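Local atomic coordinates of sulfur oxidation protein soxB (Thermus thermophilus, PDB entry 2WDD), a protein that probably hydrolyses the sulfur-sulfur bond of a cysteine S-thiosulfonate in the sulfur oxidation pathway, using a two-manganese site. Residues A106-L110 with L332-A336. Sequence-based numbering, arbitrary orientation.
Sequences ALTAL and LPVLA
L332 meets L110 through its beta carbon: L110 CD2 lies 3.9 Å from L332 CB, and the same methyl rests against the backbone of the strand's last two residues, near the carbonyl oxygens of L332 and P333. P333 turns its ring away from the helix; its carbonyl oxygen accepts a hydrogen bond from the hydroxyl of Y21, a residue also touched by L110.

V334 is the centre of the contact, burying 75 Å², and its two methyls divide the work. With CG1 anti to the backbone N (chi1 -180°), that methyl lies against the start of the helical segment, 3.7 Å from A106 CB and 3.6 Å from L107 N. CG2 touches both L110 CD2, at 3.8 Å, and L107 CD1, at 3.9 Å, V334 crossing each leucine at a slant. A106 and L110 share a helix face, about one turn apart, as the L110 N to A106 O bond of 2.9 Å reflects. L335 turns from the helix, and A336 CB closes the interface 4.1 Å from A106 CB.

Methyl packing carries the contact, with no hydrogen bond across it. This helix-on-sheet contact lies near the manganese site, the L107 side chain about 10 Å from that of manganese ligand D36. Helix 104-120 packs on the end of strand 323-333, outermost in its sheet within this chain, and on the residues just after it, where V334 makes backbone bonds to G102 and K310; helix 146-155 meets L107 through W151, while helix 81-86 touches P333 and L335.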
ATOM      1  N   ALA A 106       0.082 -19.318  -0.858  1.00 13.19           N
ATOM      2  CA  ALA A 106      -0.273 -19.244  -2.272  1.00 13.03           C
ATOM      3  C   ALA A 106       0.691 -18.389  -3.096  1.00 15.45           C
ATOM      4  O   ALA A 106       1.027 -18.743  -4.227  1.00 14.82           O
ATOM      5  CB  ALA A 106      -1.696 -18.761  -2.437  1.00 13.63           C
ATOM      6  N   LEU A 107       1.143 -17.267  -2.538  1.00 13.37           N
ATOM      7  CA  LEU A 107       2.084 -16.409  -3.262  1.00 12.25           C
ATOM      8  C   LEU A 107       3.377 -17.184  -3.515  1.00 14.85           C
ATOM      9  O   LEU A 107       3.959 -17.113  -4.595  1.00 12.69           O
ATOM     10  CB  LEU A 107       2.342 -15.101  -2.496  1.00 11.44           C
ATOM     11  CG  LEU A 107       3.388 -14.125  -3.055  1.00 14.02           C
ATOM     12  CD1 LEU A 107       3.070 -13.705  -4.493  1.00 13.05           C
ATOM     13  CD2 LEU A 107       3.551 -12.903  -2.158  1.00 14.58           C
ATOM     14  N   THR A 108       3.807 -17.956  -2.520  1.00 13.44           N
ATOM     15  CA  THR A 108       5.008 -18.786  -2.673  1.00 13.26           C
ATOM     16  C   THR A 108       4.799 -19.856  -3.741  1.00 18.08           C
ATOM     17  O   THR A 108       5.663 -20.066  -4.594  1.00 17.85           O
ATOM     18  CB  THR A 108       5.401 -19.416  -1.342  1.00 16.17           C
ATOM     19  OG1 THR A 108       5.663 -18.380  -0.391  1.00 17.78           O
ATOM     20  CG2 THR A 108       6.644 -20.282  -1.505  1.00 14.44           C
ATOM     21  N   ALA A 109       3.649 -20.523  -3.700  1.00 15.64           N
ATOM     22  CA  ALA A 109       3.338 -21.561  -4.682  1.00 15.97           C
ATOM     23  C   ALA A 109       3.394 -20.992  -6.100  1.00 19.64           C
ATOM     24  O   ALA A 109       3.965 -21.604  -7.011  1.00 19.76           O
ATOM     25  CB  ALA A 109       1.959 -22.160  -4.404  1.00 16.63           C
ATOM     26  N   LEU A 110       2.816 -19.807  -6.277  1.00 15.19           N
ATOM     27  CA  LEU A 110       2.805 -19.152  -7.578  1.00 14.80           C
ATOM     28  C   LEU A 110       4.205 -18.734  -8.031  1.00 17.27           C
ATOM     29  O   LEU A 110       4.600 -18.979  -9.170  1.00 17.33           O
ATOM     30  CB  LEU A 110       1.864 -17.944  -7.557  1.00 14.17           C
ATOM     31  CG  LEU A 110       1.722 -17.194  -8.885  1.00 17.17           C
ATOM     32  CD1 LEU A 110       1.344 -18.160 -10.013  1.00 17.37           C
ATOM     33  CD2 LEU A 110       0.682 -16.095  -8.736  1.00 17.27           C
ATOM     34  N   LEU A 332      -0.586 -11.837 -12.515  1.00 11.68           N
ATOM     35  CA  LEU A 332      -1.046 -13.179 -12.145  1.00 11.21           C
ATOM     36  C   LEU A 332      -1.799 -13.154 -10.816  1.00 13.76           C
ATOM     37  O   LEU A 332      -1.219 -12.897  -9.764  1.00 13.53           O
ATOM     38  CB  LEU A 332       0.131 -14.146 -12.057  1.00 11.68           C
ATOM     39  CG  LEU A 332       1.044 -14.171 -13.280  1.00 15.63           C
ATOM     40  CD1 LEU A 332       2.228 -15.095 -13.028  1.00 15.91           C
ATOM     41  CD2 LEU A 332       0.260 -14.609 -14.523  1.00 17.32           C
ATOM     42  N   PRO A 333      -3.113 -13.415 -10.849  1.00 11.89           N
ATOM     43  CA  PRO A 333      -3.855 -13.386  -9.584  1.00 11.25           C
ATOM     44  C   PRO A 333      -3.404 -14.468  -8.597  1.00 14.49           C
ATOM     45  O   PRO A 333      -3.241 -15.636  -8.961  1.00 14.06           O
ATOM     46  CB  PRO A 333      -5.315 -13.618 -10.019  1.00 13.47           C
ATOM     47  CG  PRO A 333      -5.333 -13.330 -11.513  1.00 16.84           C
ATOM     48  CD  PRO A 333      -3.974 -13.750 -11.995  1.00 13.49           C
ATOM     49  N   VAL A 334      -3.167 -14.072  -7.349  1.00 11.33           N
ATOM     50  CA  VAL A 334      -2.818 -15.033  -6.300  1.00 10.46           C
ATOM     51  C   VAL A 334      -4.129 -15.509  -5.673  1.00 14.63           C
ATOM     52  O   VAL A 334      -4.677 -14.864  -4.768  1.00 11.96           O
ATOM     53  CB  VAL A 334      -1.881 -14.411  -5.243  1.00 12.56           C
ATOM     54  CG1 VAL A 334      -1.535 -15.444  -4.174  1.00 12.91           C
ATOM     55  CG2 VAL A 334      -0.615 -13.903  -5.892  1.00 12.42           C
ATOM     56  N   LEU A 335      -4.682 -16.597  -6.207  1.00 14.03           N
ATOM     57  CA  LEU A 335      -5.952 -17.115  -5.716  1.00 13.93           C
ATOM     58  C   LEU A 335      -5.713 -18.436  -5.007  1.00 18.52           C
ATOM     59  O   LEU A 335      -5.433 -19.446  -5.644  1.00 16.79           O
ATOM     60  CB  LEU A 335      -6.940 -17.298  -6.867  1.00 14.00           C
ATOM     61  CG  LEU A 335      -7.396 -16.012  -7.576  1.00 18.15           C
ATOM     62  CD1 LEU A 335      -8.036 -16.349  -8.907  1.00 18.33           C
ATOM     63  CD2 LEU A 335      -8.376 -15.237  -6.701  1.00 20.71           C
ATOM     64  N   ALA A 336      -5.776 -18.405  -3.682  1.00 17.69           N
ATOM     65  CA  ALA A 336      -5.513 -19.588  -2.868  1.00 18.50           C
ATOM     66  C   ALA A 336      -6.345 -20.814  -3.230  1.00 21.29           C
ATOM     67  O   ALA A 336      -5.880 -21.946  -3.077  1.00 21.85           O
ATOM     68  CB  ALA A 336      -5.653 -19.268  -1.384  1.00 19.74           C
TER